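Local coordinates for protein Glp_546_48378_50642 (Giardia intestinalis, PDB 2QVW) that cleaves double-stranded RNA into small interfering RNAs of 21 to 23 base pairs in the RNA interference pathway, as a manganese-binding Dicer ribonuclease, at residues G17-L29 / A110-L124. Sequence-based numbering, arbitrary orientation.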
# COMPACT_ATOMS: atom_id res chain seq x y z
N GLY A 17 -7.98 23.88 16.91
CA GLY A 17 -7.13 24.22 15.79
C GLY A 17 -5.92 23.33 15.60
O GLY A 17 -5.77 22.31 16.29
N PRO A 18 -5.05 23.69 14.65
CA PRO A 18 -3.81 22.99 14.28
C PRO A 18 -2.55 23.41 15.06
O PRO A 18 -2.32 24.60 15.31
CB PRO A 18 -3.69 23.31 12.80
CG PRO A 18 -4.14 24.74 12.76
CD PRO A 18 -5.38 24.71 13.63
N SER A 19 -1.74 22.42 15.44
CA SER A 19 -0.50 22.64 16.17
C SER A 19 0.60 21.94 15.39
O SER A 19 0.59 20.72 15.26
CB SER A 19 -0.61 22.04 17.57
OG SER A 19 0.58 22.26 18.29
N HIS A 20 1.56 22.72 14.89
CA HIS A 20 2.64 22.18 14.07
C HIS A 20 3.95 21.91 14.81
O HIS A 20 4.32 22.65 15.73
CB HIS A 20 2.89 23.13 12.90
CG HIS A 20 1.64 23.53 12.19
ND1 HIS A 20 0.95 22.68 11.35
CD2 HIS A 20 0.92 24.67 12.24
CE1 HIS A 20 -0.15 23.28 10.92
NE2 HIS A 20 -0.19 24.49 11.45
N TRP A 21 4.64 20.84 14.41
CA TRP A 21 5.91 20.46 15.03
C TRP A 21 6.85 19.87 14.01
O TRP A 21 6.42 19.32 13.01
CB TRP A 21 5.69 19.41 16.11
CG TRP A 21 4.66 19.76 17.11
CD1 TRP A 21 3.30 19.73 16.94
CD2 TRP A 21 4.88 20.20 18.46
NE1 TRP A 21 2.67 20.11 18.11
CE2 TRP A 21 3.61 20.41 19.05
CE3 TRP A 21 6.03 20.43 19.23
CZ2 TRP A 21 3.46 20.84 20.38
CZ3 TRP A 21 5.88 20.86 20.55
CH2 TRP A 21 4.61 21.06 21.10
N LEU A 22 8.15 19.98 14.28
CA LEU A 22 9.16 19.42 13.39
C LEU A 22 9.73 18.17 14.04
O LEU A 22 10.47 18.26 15.02
CB LEU A 22 10.29 20.42 13.13
CG LEU A 22 11.56 19.84 12.48
CD1 LEU A 22 11.24 19.26 11.12
CD2 LEU A 22 12.61 20.92 12.35
N LEU A 23 9.38 17.01 13.51
CA LEU A 23 9.86 15.76 14.07
C LEU A 23 11.17 15.33 13.44
O LEU A 23 11.26 15.15 12.23
CB LEU A 23 8.82 14.65 13.91
CG LEU A 23 9.32 13.25 14.28
CD1 LEU A 23 10.01 13.27 15.63
CD2 LEU A 23 8.15 12.30 14.29
N LEU A 24 12.18 15.14 14.28
CA LEU A 24 13.49 14.72 13.83
C LEU A 24 13.70 13.25 14.18
O LEU A 24 13.68 12.88 15.36
CB LEU A 24 14.57 15.57 14.49
CG LEU A 24 14.39 17.08 14.27
CD1 LEU A 24 15.42 17.86 15.07
CD2 LEU A 24 14.50 17.39 12.78
N LEU A 25 13.88 12.42 13.17
CA LEU A 25 14.10 11.00 13.38
C LEU A 25 15.49 10.64 12.91
O LEU A 25 15.98 11.15 11.91
CB LEU A 25 13.09 10.18 12.59
CG LEU A 25 11.68 10.20 13.14
CD1 LEU A 25 10.82 9.25 12.32
CD2 LEU A 25 11.69 9.76 14.60
N ASP A 26 16.14 9.75 13.65
CA ASP A 26 17.47 9.31 13.30
C ASP A 26 17.39 8.14 12.35
O ASP A 26 18.39 7.47 12.10
CB ASP A 26 18.23 8.88 14.56
CG ASP A 26 17.76 7.54 15.10
OD1 ASP A 26 16.53 7.28 15.06
OD2 ASP A 26 18.61 6.76 15.58
N THR A 27 16.21 7.88 11.80
CA THR A 27 16.04 6.76 10.89
C THR A 27 15.18 7.09 9.67
O THR A 27 14.42 8.06 9.68
CB THR A 27 15.42 5.55 11.61
OG1 THR A 27 15.93 5.46 12.94
CG2 THR A 27 15.77 4.27 10.88
N HIS A 28 15.32 6.27 8.63
CA HIS A 28 14.57 6.43 7.38
C HIS A 28 13.30 5.59 7.40
O HIS A 28 13.35 4.37 7.34
CB HIS A 28 15.42 6.01 6.18
CG HIS A 28 16.70 6.78 6.03
ND1 HIS A 28 16.73 8.09 5.61
CD2 HIS A 28 17.99 6.43 6.27
CE1 HIS A 28 17.98 8.51 5.58
NE2 HIS A 28 18.76 7.52 5.98
N LEU A 29 12.16 6.26 7.48
CA LEU A 29 10.87 5.57 7.51
C LEU A 29 9.95 6.17 6.45
O LEU A 29 8.76 6.37 6.70
CB LEU A 29 10.22 5.72 8.89
CG LEU A 29 11.04 5.29 10.11
CD1 LEU A 29 10.26 5.62 11.37
CD2 LEU A 29 11.34 3.81 10.04
N ALA A 110 14.15 4.01 16.94
CA ALA A 110 14.21 5.38 16.47
C ALA A 110 14.34 6.38 17.60
O ALA A 110 13.85 6.17 18.71
CB ALA A 110 12.98 5.71 15.64
N THR A 111 15.02 7.48 17.30
CA THR A 111 15.22 8.56 18.25
C THR A 111 14.44 9.73 17.70
O THR A 111 14.61 10.10 16.54
CB THR A 111 16.70 8.93 18.33
OG1 THR A 111 17.45 7.78 18.73
CG2 THR A 111 16.92 10.04 19.32
N LEU A 112 13.57 10.32 18.52
CA LEU A 112 12.76 11.44 18.07
C LEU A 112 12.79 12.69 18.96
O LEU A 112 12.87 12.58 20.18
CB LEU A 112 11.31 10.99 17.85
CG LEU A 112 10.51 10.25 18.92
CD1 LEU A 112 9.05 10.19 18.51
CD2 LEU A 112 11.05 8.85 19.10
N ALA A 113 12.74 13.86 18.33
CA ALA A 113 12.74 15.15 19.03
C ALA A 113 11.75 16.10 18.35
O ALA A 113 11.85 16.38 17.16
CB ALA A 113 14.13 15.75 19.01
N PHE A 114 10.79 16.61 19.12
CA PHE A 114 9.77 17.52 18.58
C PHE A 114 10.11 18.99 18.81
O PHE A 114 10.49 19.39 19.91
CB PHE A 114 8.42 17.20 19.20
CG PHE A 114 7.98 15.79 18.99
CD1 PHE A 114 7.62 15.35 17.73
CD2 PHE A 114 7.94 14.89 20.04
CE1 PHE A 114 7.23 14.02 17.52
CE2 PHE A 114 7.54 13.56 19.84
CZ PHE A 114 7.19 13.13 18.58
N LEU A 115 9.97 19.79 17.76
CA LEU A 115 10.23 21.22 17.83
C LEU A 115 8.98 21.98 17.46
O LEU A 115 8.15 21.51 16.68
CB LEU A 115 11.35 21.62 16.87
CG LEU A 115 12.71 21.02 17.16
CD1 LEU A 115 13.75 21.74 16.32
CD2 LEU A 115 13.03 21.19 18.65
N PRO A 116 8.83 23.19 18.01
CA PRO A 116 7.66 24.01 17.73
C PRO A 116 7.76 24.67 16.36
O PRO A 116 8.85 25.06 15.93
CB PRO A 116 7.68 25.05 18.84
CG PRO A 116 8.53 24.45 19.88
CD PRO A 116 9.60 23.77 19.11
N LEU A 117 6.62 24.80 15.69
CA LEU A 117 6.59 25.44 14.38
C LEU A 117 5.37 26.35 14.31
O LEU A 117 4.30 25.99 14.78
CB LEU A 117 6.52 24.39 13.27
CG LEU A 117 7.72 23.44 13.10
CD1 LEU A 117 7.55 22.62 11.83
CD2 LEU A 117 9.02 24.23 13.03
N LEU A 118 5.56 27.53 13.72
CA LEU A 118 4.48 28.50 13.57
C LEU A 118 3.61 28.16 12.37
O LEU A 118 2.39 28.23 12.43
CB LEU A 118 5.08 29.90 13.39
CG LEU A 118 6.29 30.23 14.28
CD1 LEU A 118 6.69 31.69 14.06
CD2 LEU A 118 5.96 29.99 15.75
N SER A 119 4.26 27.78 11.28
CA SER A 119 3.58 27.41 10.05
C SER A 119 4.27 26.21 9.41
O SER A 119 5.46 25.99 9.60
CB SER A 119 3.57 28.60 9.08
OG SER A 119 4.85 29.21 8.99
N PRO A 120 3.52 25.40 8.64
CA PRO A 120 4.14 24.23 8.00
C PRO A 120 5.31 24.58 7.09
O PRO A 120 6.09 23.71 6.69
CB PRO A 120 2.97 23.61 7.24
CG PRO A 120 2.11 24.80 6.92
CD PRO A 120 2.12 25.55 8.21
N THR A 121 5.45 25.86 6.77
CA THR A 121 6.51 26.33 5.88
C THR A 121 7.70 26.95 6.62
O THR A 121 8.83 26.95 6.12
CB THR A 121 5.95 27.36 4.90
OG1 THR A 121 5.45 28.48 5.63
CG2 THR A 121 4.81 26.75 4.10
N SER A 122 7.45 27.49 7.81
CA SER A 122 8.51 28.12 8.60
C SER A 122 9.75 27.25 8.67
O SER A 122 9.67 26.03 8.80
CB SER A 122 8.00 28.43 10.02
OG SER A 122 7.54 27.25 10.65
N PRO A 123 10.94 27.87 8.56
CA PRO A 123 12.21 27.13 8.61
C PRO A 123 12.52 26.70 10.03
O PRO A 123 11.75 26.97 10.95
CB PRO A 123 13.21 28.15 8.09
CG PRO A 123 12.68 29.43 8.66
CD PRO A 123 11.18 29.31 8.38
N LEU A 124 13.66 26.03 10.21
CA LEU A 124 14.06 25.58 11.54
C LEU A 124 14.98 26.61 12.19
O LEU A 124 16.07 26.87 11.69
CB LEU A 124 14.79 24.25 11.46
CG LEU A 124 15.45 23.88 12.79
CD1 LEU A 124 14.39 23.80 13.87
CD2 LEU A 124 16.20 22.57 12.65
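Strand 112-117, one of the two edge strands of the antiparallel sheet in the N-terminal domain of this Dicer, pairs with strand 18-25. L24 and A113 form a hydrogen-bonded pair. L24 N donates to A113 O at 3.2 Å, and A113 N returns a bond to L24 O at 3.3 Å. L22 N likewise reaches L115 O at 2.8 Å. L25 and L112 form a non-hydrogen-bonded pair, as do W21 and P116.

Side chains alternate between the two faces. W21, L23, L25, L112, F114 and P116 share one. L23 lies alongside F114, with CD1 3.4 Å from F114 CE1. The same methyl also meets CB of L112, which L25 CD2 touches too. W21 and P116 rest on Y69 of helix 60-77, and the F114 ring meets W85 edge-to-face. The sheet continues past strand 18-25 into strand 6-13, through backbone bonds such as W21 with C10.

On the other face, L22 CB packs on L117 CD1 at 3.7 Å. With CG anti to the backbone N (chi1 166°) and beside the carbonyl carbon, L22 carries its CD2 to L124 CD1, the two side chains crossing at about a right angle. P120 CD sits over the face of the H20 ring, 4.2 Å from its centroid, in a CH-pi contact.

Beyond the paired strands, T111 N ties the D26 carboxylate to 110-124, donating to D26 OD1 at 2.7 Å. T27 OG1 donates to the same oxygen from the opposite face of the carboxylate, a bond local to the residues after strand 18-25.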